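Local coordinates for piwi domain-containing protein (Vanderwaltozyma polyspora, PDB 5THE), which probably binds RNA as a budding yeast Argonaute, of which this chain is the C-terminal lobe with its MID and Piwi parts, at residues Q128-P132 with A198-L203; T185-Y189 with M238-L242; D208-L214 with P536-I542; P277-Q281 with F506-F510; Y494-L498 with V545-I549. One frame throughout, in Å; residues are numbered along the deposited sequence.

Contact 1 of 5, residues Q128-P132 with A198-L203; sequences QFGPP and AVYDRL. With nucleotides of chain B.
Apolar packing joins loop 128-132, just after strand 124-127, to helix 197-210 in the parallel-sheet MID domain of Argonaute, with F129 pressed against V199, R202 and L203. CG of F129 stands anti to the backbone N (chi1 177°), which lays the ring against the helix. There L203 sets its CD2 methyl over one face in a CH-pi contact, 3.5 Å from F129 CZ, while V199 O meets the ring edge at 3.6 Å from F129 CE1. R202 CG approaches the same ring obliquely. The R202 chain bends at chi2, and P132 CG sits over one face of its guanidinium, 3.6 Å from R202 NH2. The R202 charge is paired with E171 through NE. P131 CG rests on A198 CB at 4.0 Å. Y200, which points away from the loop, has the base of U1 of chain B over one face, U1 C5 3.5 Å above the ring plane, and donates from OH to U1 OP3 at 2.6 Å, as in the Argonaute pocket for a guide 5' end. F129, V199 and L203 all touch I84 of strand 77-85; F129 and L203 also reach L174 of helix 169-179, and P131 meets E511 of helix 490-515.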
# COMPACT_ATOMS: atom_id res chain seq x y z
N GLN A 128 -6.93 -18.77 -25.29
CA GLN A 128 -8.04 -19.43 -24.61
C GLN A 128 -7.81 -19.53 -23.11
O GLN A 128 -8.16 -20.53 -22.48
CB GLN A 128 -8.31 -20.81 -25.21
CG GLN A 128 -8.57 -20.78 -26.70
CD GLN A 128 -8.99 -22.13 -27.25
OE1 GLN A 128 -10.07 -22.27 -27.83
NE2 GLN A 128 -8.15 -23.13 -27.06
N PHE A 129 -7.20 -18.51 -22.53
CA PHE A 129 -7.08 -18.44 -21.08
C PHE A 129 -8.28 -17.70 -20.51
O PHE A 129 -8.65 -16.62 -21.00
CB PHE A 129 -5.78 -17.76 -20.64
CG PHE A 129 -5.67 -17.63 -19.15
CD1 PHE A 129 -6.23 -16.54 -18.49
CD2 PHE A 129 -5.05 -18.63 -18.41
CE1 PHE A 129 -6.17 -16.43 -17.11
CE2 PHE A 129 -4.97 -18.53 -17.02
CZ PHE A 129 -5.52 -17.43 -16.37
N GLY A 130 -8.87 -18.27 -19.48
CA GLY A 130 -10.00 -17.66 -18.82
C GLY A 130 -10.46 -18.49 -17.64
O GLY A 130 -9.85 -19.51 -17.30
N PRO A 131 -11.53 -18.05 -16.99
CA PRO A 131 -12.09 -18.84 -15.90
C PRO A 131 -12.50 -20.21 -16.39
O PRO A 131 -12.80 -20.40 -17.58
CB PRO A 131 -13.30 -18.01 -15.45
CG PRO A 131 -13.64 -17.17 -16.62
CD PRO A 131 -12.34 -16.86 -17.29
N PRO A 132 -12.53 -21.20 -15.50
CA PRO A 132 -13.07 -22.51 -15.87
C PRO A 132 -14.48 -22.39 -16.45
O PRO A 132 -15.27 -21.54 -16.04
CB PRO A 132 -13.08 -23.28 -14.54
CG PRO A 132 -12.06 -22.57 -13.68
CD PRO A 132 -12.16 -21.12 -14.08
N ALA A 198 -12.09 -11.23 -14.84
CA ALA A 198 -12.11 -12.69 -14.73
C ALA A 198 -10.77 -13.27 -15.13
O ALA A 198 -10.29 -14.23 -14.51
CB ALA A 198 -13.23 -13.28 -15.59
N VAL A 199 -10.15 -12.71 -16.17
CA VAL A 199 -8.84 -13.18 -16.59
C VAL A 199 -7.77 -12.74 -15.60
O VAL A 199 -6.93 -13.54 -15.19
CB VAL A 199 -8.52 -12.70 -18.02
CG1 VAL A 199 -7.04 -12.77 -18.25
CG2 VAL A 199 -9.24 -13.59 -19.05
N TYR A 200 -7.82 -11.47 -15.18
CA TYR A 200 -6.82 -10.97 -14.23
C TYR A 200 -6.89 -11.71 -12.90
O TYR A 200 -5.86 -12.08 -12.33
CB TYR A 200 -7.01 -9.47 -14.02
CG TYR A 200 -6.10 -8.85 -12.99
CD1 TYR A 200 -6.48 -8.76 -11.66
CD2 TYR A 200 -4.86 -8.32 -13.36
CE1 TYR A 200 -5.64 -8.18 -10.71
CE2 TYR A 200 -4.02 -7.74 -12.43
CZ TYR A 200 -4.41 -7.66 -11.11
OH TYR A 200 -3.56 -7.07 -10.18
N ASP A 201 -8.11 -11.90 -12.37
CA ASP A 201 -8.27 -12.60 -11.10
C ASP A 201 -7.67 -13.98 -11.15
O ASP A 201 -6.95 -14.40 -10.24
CB ASP A 201 -9.76 -12.70 -10.73
CG ASP A 201 -10.37 -11.37 -10.35
OD1 ASP A 201 -9.62 -10.38 -10.22
OD2 ASP A 201 -11.60 -11.32 -10.17
N ARG A 202 -7.96 -14.71 -12.23
CA ARG A 202 -7.46 -16.07 -12.38
C ARG A 202 -5.94 -16.08 -12.55
O ARG A 202 -5.26 -16.97 -12.03
CB ARG A 202 -8.15 -16.75 -13.55
CG ARG A 202 -7.91 -18.23 -13.62
CD ARG A 202 -8.72 -18.93 -12.55
NE ARG A 202 -8.54 -20.38 -12.59
CZ ARG A 202 -9.16 -21.23 -11.77
NH1 ARG A 202 -10.02 -20.78 -10.87
NH2 ARG A 202 -8.91 -22.52 -11.86
N LEU A 203 -5.40 -15.12 -13.30
CA LEU A 203 -3.94 -15.04 -13.44
C LEU A 203 -3.27 -14.87 -12.08
O LEU A 203 -2.26 -15.53 -11.80
CB LEU A 203 -3.56 -13.87 -14.34
CG LEU A 203 -3.64 -14.12 -15.84
CD1 LEU A 203 -3.29 -12.86 -16.58
CD2 LEU A 203 -2.72 -15.27 -16.26
OP3 U B 1 -1.18 -6.02 -10.37
P U B 1 -0.33 -5.90 -11.57
OP1 U B 1 0.30 -7.21 -11.86
OP2 U B 1 0.56 -4.73 -11.43
O5' U B 1 -1.28 -5.64 -12.80
C5' U B 1 -1.77 -4.33 -13.10
C4' U B 1 -2.23 -4.30 -14.52
O4' U B 1 -3.35 -5.21 -14.69
C3' U B 1 -2.69 -2.94 -15.03
O3' U B 1 -2.21 -2.76 -16.36
C2' U B 1 -4.22 -3.06 -15.03
O2' U B 1 -4.88 -2.24 -15.97
C1' U B 1 -4.42 -4.54 -15.33
N1 U B 1 -5.69 -5.08 -14.79
C2 U B 1 -6.57 -5.66 -15.67
O2 U B 1 -6.31 -5.77 -16.85
N3 U B 1 -7.75 -6.13 -15.13
C4 U B 1 -8.12 -6.06 -13.80
O4 U B 1 -9.20 -6.53 -13.45
C5 U B 1 -7.16 -5.43 -12.94
C6 U B 1 -6.02 -4.96 -13.46

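Contact 2 of 5, residues T185-Y189 with M238-L242; sequences TYILY and MNLKL
A Met-aromatic contact in the MID domain pairs Y186, on strand 185-191 of the parallel sheet, with M238 of helix 228-241, about 4 Å from the bound RNA at the nearest atom. The extended M238 chain runs obliquely across the tyrosine: its SD is 4.7 Å from the Y186 ring centroid, 27° off the normal, and its CG is 3.6 Å from Y186 CZ. The M238 CE methyl carries on to L188 CD1 at 4.0 Å. L242, just past the helix end, brings CD1 to within 3.9 Å of Y186 CD2. K241 crosses the tyrosine at about a right angle, CB at the ring edge, and lays its CD 3.1 Å from Y186 OH. The polar ends find their hydrogen bonds outside the contact: Y186 OH with S216 OG, and K241 NZ with N215 O. That carbonyl is the main partner of the buried ammonium group, which is likely to stay protonated; an RNA phosphate packed on K241 and a long, weak ion pair with the terminal carboxylate of I549 may add to its stability.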
# COMPACT_ATOMS: atom_id res chain seq x y z
N THR A 185 13.31 -15.89 -12.35
CA THR A 185 12.48 -15.46 -13.47
C THR A 185 11.28 -14.66 -12.97
O THR A 185 10.54 -15.10 -12.08
CB THR A 185 12.02 -16.65 -14.31
OG1 THR A 185 13.14 -17.14 -15.06
CG2 THR A 185 10.95 -16.23 -15.28
N TYR A 186 11.12 -13.47 -13.54
CA TYR A 186 9.99 -12.59 -13.29
C TYR A 186 9.06 -12.69 -14.48
O TYR A 186 9.50 -12.58 -15.63
CB TYR A 186 10.45 -11.15 -13.09
CG TYR A 186 9.41 -10.27 -12.44
CD1 TYR A 186 8.32 -9.81 -13.16
CD2 TYR A 186 9.52 -9.93 -11.09
CE1 TYR A 186 7.35 -9.02 -12.56
CE2 TYR A 186 8.56 -9.14 -10.48
CZ TYR A 186 7.48 -8.69 -11.22
OH TYR A 186 6.53 -7.91 -10.64
N ILE A 187 7.77 -12.92 -14.22
CA ILE A 187 6.80 -13.07 -15.30
C ILE A 187 6.15 -11.73 -15.59
O ILE A 187 5.66 -11.06 -14.67
CB ILE A 187 5.74 -14.12 -14.95
CG1 ILE A 187 6.35 -15.51 -14.90
CG2 ILE A 187 4.62 -14.07 -15.98
CD1 ILE A 187 5.47 -16.47 -14.17
N LEU A 188 6.08 -11.37 -16.86
CA LEU A 188 5.31 -10.21 -17.31
C LEU A 188 4.13 -10.72 -18.13
O LEU A 188 4.30 -11.17 -19.26
CB LEU A 188 6.18 -9.25 -18.11
CG LEU A 188 5.44 -8.04 -18.70
CD1 LEU A 188 4.77 -7.22 -17.59
CD2 LEU A 188 6.40 -7.19 -19.53
N TYR A 189 2.94 -10.67 -17.55
CA TYR A 189 1.74 -11.00 -18.30
C TYR A 189 1.36 -9.78 -19.14
O TYR A 189 1.15 -8.69 -18.60
CB TYR A 189 0.61 -11.39 -17.36
CG TYR A 189 0.79 -12.73 -16.70
CD1 TYR A 189 0.90 -13.90 -17.45
CD2 TYR A 189 0.80 -12.84 -15.30
CE1 TYR A 189 1.05 -15.13 -16.84
CE2 TYR A 189 0.95 -14.08 -14.69
CZ TYR A 189 1.08 -15.22 -15.46
OH TYR A 189 1.23 -16.45 -14.87
N MET A 238 7.69 -4.03 -9.80
CA MET A 238 8.55 -5.20 -9.91
C MET A 238 9.64 -5.17 -8.86
O MET A 238 9.90 -6.16 -8.17
CB MET A 238 9.16 -5.26 -11.30
CG MET A 238 8.13 -5.40 -12.42
SD MET A 238 8.97 -5.40 -14.02
CE MET A 238 7.65 -5.97 -15.11
N ASN A 239 10.30 -4.01 -8.73
CA ASN A 239 11.42 -3.89 -7.80
C ASN A 239 10.98 -4.20 -6.38
O ASN A 239 11.68 -4.90 -5.65
CB ASN A 239 12.02 -2.49 -7.89
CG ASN A 239 13.37 -2.36 -7.14
OD1 ASN A 239 13.67 -1.34 -6.56
ND2 ASN A 239 14.18 -3.38 -7.22
N LEU A 240 9.80 -3.70 -5.98
CA LEU A 240 9.26 -4.04 -4.65
C LEU A 240 9.05 -5.55 -4.52
O LEU A 240 9.43 -6.14 -3.50
CB LEU A 240 7.96 -3.29 -4.39
CG LEU A 240 8.12 -1.76 -4.23
CD1 LEU A 240 6.75 -1.08 -4.15
CD2 LEU A 240 8.99 -1.41 -3.00
N LYS A 241 8.42 -6.17 -5.53
CA LYS A 241 8.20 -7.62 -5.49
C LYS A 241 9.52 -8.37 -5.42
O LYS A 241 9.59 -9.43 -4.79
CB LYS A 241 7.39 -8.05 -6.72
CG LYS A 241 5.91 -7.71 -6.56
CD LYS A 241 5.20 -7.75 -7.88
CE LYS A 241 3.69 -7.65 -7.71
NZ LYS A 241 3.00 -7.63 -9.05
N LEU A 242 10.57 -7.82 -6.02
CA LEU A 242 11.92 -8.34 -5.90
C LEU A 242 12.64 -7.89 -4.63
O LEU A 242 13.87 -7.93 -4.59
CB LEU A 242 12.73 -7.95 -7.14
CG LEU A 242 12.23 -8.67 -8.39
CD1 LEU A 242 12.58 -7.89 -9.67
CD2 LEU A 242 12.83 -10.06 -8.40

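Contact 3 of 5, residues D208-L214 with P536-I542; sequences DLKFGAL and PQVNDNI
N539, in the C-terminal tail after helix 531-534, meets L209 and K210 where helix 197-210 of the MID domain ends, its backbone and side chain donating to two successive carbonyls. N539 N donates to L209 O at 3.2 Å. N539 ND2 donates to K210 O, also at 3.2 Å and nearly straight (171°); K210 O lies in the plane of the N539 amide, although the donor sits above the carbonyl plane. F211 O receives a weak bond from N541 ND2 at 3.4 Å. The side-chain acceptor of N539 is used within its own loop: OD1 takes N541 N at 2.7 Å, in the carbonyl plane and on a lone pair, closing an Asx turn that fixes the rotation of the amide. The D208 carboxylate turns elsewhere, OD2 to a salt bridge with R501 and OD1 to N215. Around these bonds V538 CG2 packs on L209 CA at 3.5 Å. G212 has positive phi, and a CB there would run into N539 CG and N541 CB. The partly negative carbonyl end of the helix is thus met by neutral amide N-H groups, which probably ease its dipole without bringing in a charge.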
# COMPACT_ATOMS: atom_id res chain seq x y z
N ASP A 208 0.07 -15.93 -8.14
CA ASP A 208 0.37 -15.59 -6.75
C ASP A 208 0.04 -16.76 -5.83
O ASP A 208 0.90 -17.27 -5.10
CB ASP A 208 -0.44 -14.37 -6.27
CG ASP A 208 -0.12 -13.08 -7.00
OD1 ASP A 208 0.91 -12.97 -7.71
OD2 ASP A 208 -0.94 -12.15 -6.83
N LEU A 209 -1.22 -17.19 -5.84
CA LEU A 209 -1.70 -18.04 -4.76
C LEU A 209 -1.25 -19.49 -4.94
O LEU A 209 -0.75 -20.11 -4.00
CB LEU A 209 -3.22 -17.91 -4.66
CG LEU A 209 -3.92 -18.70 -3.56
CD1 LEU A 209 -5.15 -17.96 -3.14
CD2 LEU A 209 -4.29 -20.10 -4.07
N LYS A 210 -1.42 -20.06 -6.14
CA LYS A 210 -1.02 -21.45 -6.35
C LYS A 210 0.50 -21.60 -6.40
O LYS A 210 1.06 -22.43 -5.68
CB LYS A 210 -1.67 -22.00 -7.63
CG LYS A 210 -3.17 -22.28 -7.49
CD LYS A 210 -3.48 -22.87 -6.11
CE LYS A 210 -4.49 -24.01 -6.16
NZ LYS A 210 -5.81 -23.54 -6.67
N PHE A 211 1.18 -20.81 -7.23
CA PHE A 211 2.61 -21.03 -7.45
C PHE A 211 3.53 -20.08 -6.69
O PHE A 211 4.71 -20.41 -6.50
CB PHE A 211 2.95 -20.92 -8.94
CG PHE A 211 2.50 -22.09 -9.74
CD1 PHE A 211 1.18 -22.19 -10.15
CD2 PHE A 211 3.38 -23.11 -10.06
CE1 PHE A 211 0.75 -23.28 -10.87
CE2 PHE A 211 2.97 -24.21 -10.78
CZ PHE A 211 1.65 -24.30 -11.19
N GLY A 212 3.03 -18.94 -6.25
CA GLY A 212 3.93 -18.00 -5.59
C GLY A 212 5.04 -17.54 -6.50
O GLY A 212 6.19 -17.40 -6.06
N ALA A 213 4.74 -17.32 -7.78
CA ALA A 213 5.73 -16.83 -8.74
C ALA A 213 5.55 -15.32 -8.90
O ALA A 213 4.43 -14.83 -9.01
CB ALA A 213 5.59 -17.54 -10.09
N LEU A 214 6.67 -14.59 -8.86
CA LEU A 214 6.62 -13.15 -9.05
C LEU A 214 6.10 -12.82 -10.44
O LEU A 214 6.54 -13.40 -11.44
CB LEU A 214 8.02 -12.55 -8.86
CG LEU A 214 8.64 -12.65 -7.47
CD1 LEU A 214 9.91 -11.82 -7.44
CD2 LEU A 214 7.66 -12.18 -6.37
N PRO A 536 -8.04 -19.61 0.18
CA PRO A 536 -6.81 -20.29 0.57
C PRO A 536 -5.70 -19.29 0.80
O PRO A 536 -5.70 -18.19 0.23
CB PRO A 536 -6.50 -21.19 -0.64
CG PRO A 536 -7.70 -21.07 -1.57
CD PRO A 536 -8.34 -19.77 -1.25
N GLN A 537 -4.77 -19.68 1.66
CA GLN A 537 -3.60 -18.86 1.92
C GLN A 537 -2.64 -18.94 0.75
O GLN A 537 -2.50 -19.96 0.08
CB GLN A 537 -2.88 -19.31 3.19
CG GLN A 537 -3.60 -18.89 4.46
CD GLN A 537 -3.75 -17.38 4.51
OE1 GLN A 537 -2.77 -16.66 4.35
NE2 GLN A 537 -4.99 -16.90 4.70
N VAL A 538 -1.97 -17.83 0.52
CA VAL A 538 -1.05 -17.74 -0.58
C VAL A 538 0.15 -18.64 -0.29
O VAL A 538 0.49 -18.93 0.87
CB VAL A 538 -0.69 -16.25 -0.74
CG1 VAL A 538 0.65 -15.94 -0.19
CG2 VAL A 538 -0.92 -15.77 -2.15
N ASN A 539 0.72 -19.18 -1.37
CA ASN A 539 1.96 -19.95 -1.34
C ASN A 539 2.99 -19.32 -0.41
O ASN A 539 3.21 -18.11 -0.44
CB ASN A 539 2.50 -20.00 -2.79
CG ASN A 539 3.70 -20.91 -2.95
OD1 ASN A 539 4.72 -20.75 -2.28
ND2 ASN A 539 3.59 -21.87 -3.87
N ASP A 540 3.63 -20.16 0.42
CA ASP A 540 4.63 -19.64 1.36
C ASP A 540 5.75 -18.85 0.69
O ASP A 540 6.39 -18.03 1.36
CB ASP A 540 5.24 -20.80 2.17
CG ASP A 540 4.40 -21.20 3.36
OD1 ASP A 540 3.48 -20.44 3.73
OD2 ASP A 540 4.65 -22.29 3.92
N ASN A 541 6.01 -19.09 -0.61
CA ASN A 541 7.04 -18.34 -1.34
C ASN A 541 6.84 -16.84 -1.21
O ASN A 541 7.81 -16.08 -1.16
CB ASN A 541 7.01 -18.70 -2.83
CG ASN A 541 7.64 -20.05 -3.14
OD1 ASN A 541 8.45 -20.57 -2.38
ND2 ASN A 541 7.26 -20.62 -4.29
N ILE A 542 5.59 -16.38 -1.20
CA ILE A 542 5.33 -14.96 -1.33
C ILE A 542 4.67 -14.37 -0.10
O ILE A 542 4.31 -13.19 -0.11
CB ILE A 542 4.50 -14.66 -2.60
CG1 ILE A 542 3.21 -15.47 -2.59
CG2 ILE A 542 5.31 -14.93 -3.87
CD1 ILE A 542 2.14 -14.81 -3.44

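Contact 4 of 5, residues P277-Q281 with F506-F510; sequences PEKDQ and FKAGF
E278 CG stands anti to its carbonyl carbon (chi1 -62°), which puts it over one face of F510, 3.4 Å from F510 CD2; a bend at chi2 then turns the carboxylate nearly parallel to that ring. F506 and F510 both hold CG anti to the backbone N (chi1 -179° and 176°), which carries their rings out from helix 490-515 against the loop. P277 CG is centred over a face of F506 in a CH-pi contact, 3.7 Å from F506 CD1, whereas E278 CG and Q281 CG come at the edge of that ring. This loop connects antiparallel strands 264-274 and 282-289 of the RNase H-like Piwi domain, and it closes with a type II beta turn from E278 to Q281. Q281 spans both phenylalanines: its CG is 3.5 Å from F506 CZ and its CD 3.6 Å from F510 CE1, while its NE2 donates to K279 O at 3.2 Å. An alanine at Q281 would leave that carbonyl of the turn without its side-chain donor and would be likely to open a gap beside the F510 ring. K507 NZ comes 3.5 Å from E278 OE2, a weak salt bridge. A water donates to E278 OE2 and, at 2.9 Å, to K507 O.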
# COMPACT_ATOMS: atom_id res chain seq x y z
N PRO A 277 -17.17 -9.90 -1.28
CA PRO A 277 -16.38 -10.17 -2.50
C PRO A 277 -17.22 -10.84 -3.57
O PRO A 277 -16.96 -10.66 -4.77
CB PRO A 277 -15.25 -11.08 -1.99
CG PRO A 277 -15.78 -11.71 -0.74
CD PRO A 277 -16.67 -10.66 -0.11
N GLU A 278 -18.21 -11.62 -3.16
CA GLU A 278 -19.36 -12.01 -3.96
C GLU A 278 -20.59 -11.75 -3.11
O GLU A 278 -20.48 -11.37 -1.94
CB GLU A 278 -19.28 -13.48 -4.39
CG GLU A 278 -18.09 -13.82 -5.27
CD GLU A 278 -18.24 -13.28 -6.66
OE1 GLU A 278 -19.32 -12.74 -6.98
OE2 GLU A 278 -17.28 -13.40 -7.46
N LYS A 279 -21.77 -11.94 -3.68
CA LYS A 279 -22.99 -11.58 -2.97
C LYS A 279 -23.17 -12.48 -1.76
O LYS A 279 -23.00 -13.70 -1.84
CB LYS A 279 -24.20 -11.66 -3.90
CG LYS A 279 -25.35 -10.79 -3.45
CD LYS A 279 -26.62 -11.59 -3.18
CE LYS A 279 -27.31 -12.05 -4.45
NZ LYS A 279 -28.60 -12.75 -4.17
N ASP A 280 -23.48 -11.86 -0.62
CA ASP A 280 -23.75 -12.53 0.65
C ASP A 280 -22.54 -13.25 1.23
O ASP A 280 -22.68 -14.09 2.11
CB ASP A 280 -24.92 -13.50 0.51
CG ASP A 280 -26.20 -12.81 0.07
OD1 ASP A 280 -26.42 -11.65 0.47
OD2 ASP A 280 -26.97 -13.43 -0.69
N GLN A 281 -21.33 -12.93 0.77
CA GLN A 281 -20.16 -13.66 1.24
C GLN A 281 -19.49 -12.92 2.40
O GLN A 281 -19.69 -11.72 2.62
CB GLN A 281 -19.18 -13.89 0.09
CG GLN A 281 -19.74 -14.81 -0.97
CD GLN A 281 -20.33 -16.08 -0.36
OE1 GLN A 281 -19.62 -16.86 0.29
NE2 GLN A 281 -21.63 -16.27 -0.54
N PHE A 506 -10.53 -14.83 -3.79
CA PHE A 506 -11.84 -15.34 -3.42
C PHE A 506 -12.71 -15.52 -4.66
O PHE A 506 -13.33 -16.57 -4.86
CB PHE A 506 -12.51 -14.40 -2.42
CG PHE A 506 -13.87 -14.86 -1.95
CD1 PHE A 506 -15.00 -14.69 -2.74
CD2 PHE A 506 -14.02 -15.44 -0.70
CE1 PHE A 506 -16.24 -15.10 -2.30
CE2 PHE A 506 -15.26 -15.85 -0.26
CZ PHE A 506 -16.36 -15.68 -1.06
N LYS A 507 -12.74 -14.49 -5.51
CA LYS A 507 -13.59 -14.49 -6.69
C LYS A 507 -13.15 -15.53 -7.73
O LYS A 507 -14.00 -16.14 -8.39
CB LYS A 507 -13.62 -13.09 -7.31
CG LYS A 507 -14.50 -12.11 -6.55
CD LYS A 507 -14.28 -10.66 -7.03
CE LYS A 507 -14.40 -10.54 -8.54
NZ LYS A 507 -15.81 -10.66 -9.00
N ALA A 508 -11.84 -15.72 -7.90
CA ALA A 508 -11.38 -16.66 -8.92
C ALA A 508 -11.75 -18.10 -8.61
O ALA A 508 -11.79 -18.94 -9.52
CB ALA A 508 -9.86 -16.56 -9.09
N GLY A 509 -12.01 -18.42 -7.35
CA GLY A 509 -12.32 -19.79 -6.98
C GLY A 509 -13.77 -19.97 -6.57
O GLY A 509 -14.19 -21.08 -6.23
N PHE A 510 -14.53 -18.88 -6.61
CA PHE A 510 -15.84 -18.88 -5.98
C PHE A 510 -16.84 -19.75 -6.72
O PHE A 510 -17.67 -20.42 -6.09
CB PHE A 510 -16.37 -17.46 -5.89
CG PHE A 510 -17.76 -17.36 -5.34
CD1 PHE A 510 -17.99 -17.55 -3.99
CD2 PHE A 510 -18.83 -17.06 -6.17
CE1 PHE A 510 -19.27 -17.44 -3.47
CE2 PHE A 510 -20.12 -16.94 -5.67
CZ PHE A 510 -20.34 -17.13 -4.31
O HOH W 1 -16.49 -14.91 -9.25

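Contact 5 of 5, residues Y494-L498 with V545-I549; sequences YADLL and VMYYI
Y548 lies against L498 and Y494 where the C-terminal tail of the Piwi domain, ending in a type I beta turn from M546 to I549, packs on helix 490-515. Over ring faces, the M546 CE methyl sits above Y494, 3.6 Å from Y494 CE1, with its sulfur above the same face at a distance in a Met-aromatic contact; L498 CB covers a face of Y548, 4.0 Å from Y548 CG. With chi1 at 59°, between the backbone N and the carbonyl carbon, the Y548 side chain crosses that of Y494 at about a right angle, its OH 3.4 Å from Y494 CB. Apolar packing fills in the sides: L497 CB touches Y548 CD1 at 3.8 Å, and I549 CD1 reaches the edge of the Y494 ring. Of the polar groups, Y548 OH is hydrogen-bonded to F298 O, Y494 OH to G480 N, and the terminal carboxylate to K237 and R481 through I549 O. With a leucine in place of Y548, F298 O would probably lose its hydroxyl partner and L498 CB the ring face it covers. Beside that ring L498 CD1 extends to the next tyrosine, stopping 3.5 Å from Y547 OH.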
# COMPACT_ATOMS: atom_id res chain seq x y z
N TYR A 494 -1.47 0.14 1.34
CA TYR A 494 -1.02 -1.24 1.17
C TYR A 494 -2.07 -2.24 1.66
O TYR A 494 -2.31 -3.27 1.01
CB TYR A 494 0.27 -1.48 1.93
CG TYR A 494 1.47 -0.75 1.37
CD1 TYR A 494 1.59 -0.51 0.01
CD2 TYR A 494 2.49 -0.33 2.21
CE1 TYR A 494 2.70 0.14 -0.51
CE2 TYR A 494 3.61 0.32 1.71
CZ TYR A 494 3.70 0.56 0.34
OH TYR A 494 4.80 1.21 -0.16
N ALA A 495 -2.67 -1.97 2.82
CA ALA A 495 -3.68 -2.88 3.35
C ALA A 495 -4.90 -2.93 2.45
O ALA A 495 -5.48 -4.01 2.24
CB ALA A 495 -4.08 -2.47 4.77
N ASP A 496 -5.32 -1.77 1.92
CA ASP A 496 -6.44 -1.76 0.98
C ASP A 496 -6.14 -2.64 -0.22
O ASP A 496 -6.97 -3.45 -0.64
CB ASP A 496 -6.74 -0.33 0.50
CG ASP A 496 -7.14 0.58 1.62
OD1 ASP A 496 -7.55 0.08 2.69
OD2 ASP A 496 -7.04 1.80 1.43
N LEU A 497 -4.93 -2.50 -0.79
CA LEU A 497 -4.55 -3.27 -1.97
C LEU A 497 -4.48 -4.76 -1.68
O LEU A 497 -4.78 -5.57 -2.55
CB LEU A 497 -3.20 -2.78 -2.49
CG LEU A 497 -3.26 -1.32 -2.95
CD1 LEU A 497 -1.86 -0.85 -3.31
CD2 LEU A 497 -4.19 -1.22 -4.14
N LEU A 498 -4.06 -5.14 -0.47
CA LEU A 498 -3.99 -6.56 -0.16
C LEU A 498 -5.39 -7.15 -0.03
O LEU A 498 -5.65 -8.26 -0.50
CB LEU A 498 -3.17 -6.78 1.11
CG LEU A 498 -3.10 -8.23 1.61
CD1 LEU A 498 -2.67 -9.16 0.49
CD2 LEU A 498 -2.12 -8.33 2.82
N VAL A 545 6.30 -11.33 0.68
CA VAL A 545 6.48 -10.50 -0.50
C VAL A 545 5.27 -9.60 -0.65
O VAL A 545 4.15 -10.00 -0.31
CB VAL A 545 6.70 -11.38 -1.75
CG1 VAL A 545 6.77 -10.52 -3.02
CG2 VAL A 545 7.95 -12.24 -1.58
N MET A 546 5.50 -8.38 -1.15
CA MET A 546 4.41 -7.47 -1.51
C MET A 546 3.84 -7.83 -2.89
O MET A 546 3.87 -7.04 -3.83
CB MET A 546 4.89 -6.02 -1.49
CG MET A 546 5.28 -5.49 -0.12
SD MET A 546 6.07 -3.86 -0.23
CE MET A 546 4.69 -2.85 -0.81
N TYR A 547 3.31 -9.06 -2.99
CA TYR A 547 2.75 -9.51 -4.25
C TYR A 547 1.53 -8.70 -4.65
O TYR A 547 1.14 -8.73 -5.82
CB TYR A 547 2.38 -11.00 -4.18
CG TYR A 547 1.42 -11.33 -3.05
CD1 TYR A 547 1.90 -11.65 -1.79
CD2 TYR A 547 0.04 -11.33 -3.26
CE1 TYR A 547 1.04 -11.96 -0.75
CE2 TYR A 547 -0.84 -11.63 -2.22
CZ TYR A 547 -0.33 -11.94 -0.98
OH TYR A 547 -1.19 -12.25 0.06
N TYR A 548 0.92 -8.00 -3.71
CA TYR A 548 -0.30 -7.26 -3.96
C TYR A 548 -0.06 -5.90 -4.61
O TYR A 548 -1.02 -5.27 -5.04
CB TYR A 548 -1.07 -7.09 -2.64
CG TYR A 548 -0.26 -6.35 -1.60
CD1 TYR A 548 -0.22 -4.96 -1.59
CD2 TYR A 548 0.50 -7.03 -0.65
CE1 TYR A 548 0.53 -4.27 -0.67
CE2 TYR A 548 1.25 -6.35 0.29
CZ TYR A 548 1.26 -4.97 0.27
OH TYR A 548 2.00 -4.27 1.19
N ILE A 549 1.20 -5.45 -4.67
CA ILE A 549 1.51 -4.09 -5.13
C ILE A 549 1.46 -3.96 -6.65
O ILE A 549 1.28 -2.86 -7.17
CB ILE A 549 2.91 -3.62 -4.62
CG1 ILE A 549 3.02 -2.09 -4.65
CG2 ILE A 549 4.01 -4.19 -5.48
CD1 ILE A 549 1.95 -1.39 -3.87
OXT ILE A 549 1.60 -4.94 -7.39

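Contacts 2, 3 and 5 meet around the C-terminal tail, their centres 13 to 14 Å apart. K241 of contact 2 lays CG 3.5 Å from M546 O of contact 5, and I542 O of contact 3 is 3.3 Å from Y547 CD1. Helix 197-210 links contacts 1 and 3, helix 490-515 contacts 4 and 5. Strand 185-191 ties in both contact 1, through L203 CD2 at 3.8 Å from Y189 CE1, and contact 3, through a probable hydrogen bond from I187 N to L214 O. Contact 4 adjoins contact 1, D201 OD2 lying 3.3 Å from K507 CE. Contact 1 holds the first nucleotide through Y200; contacts 2 and 5 come within about 4 Å of the RNA at their nearest atoms.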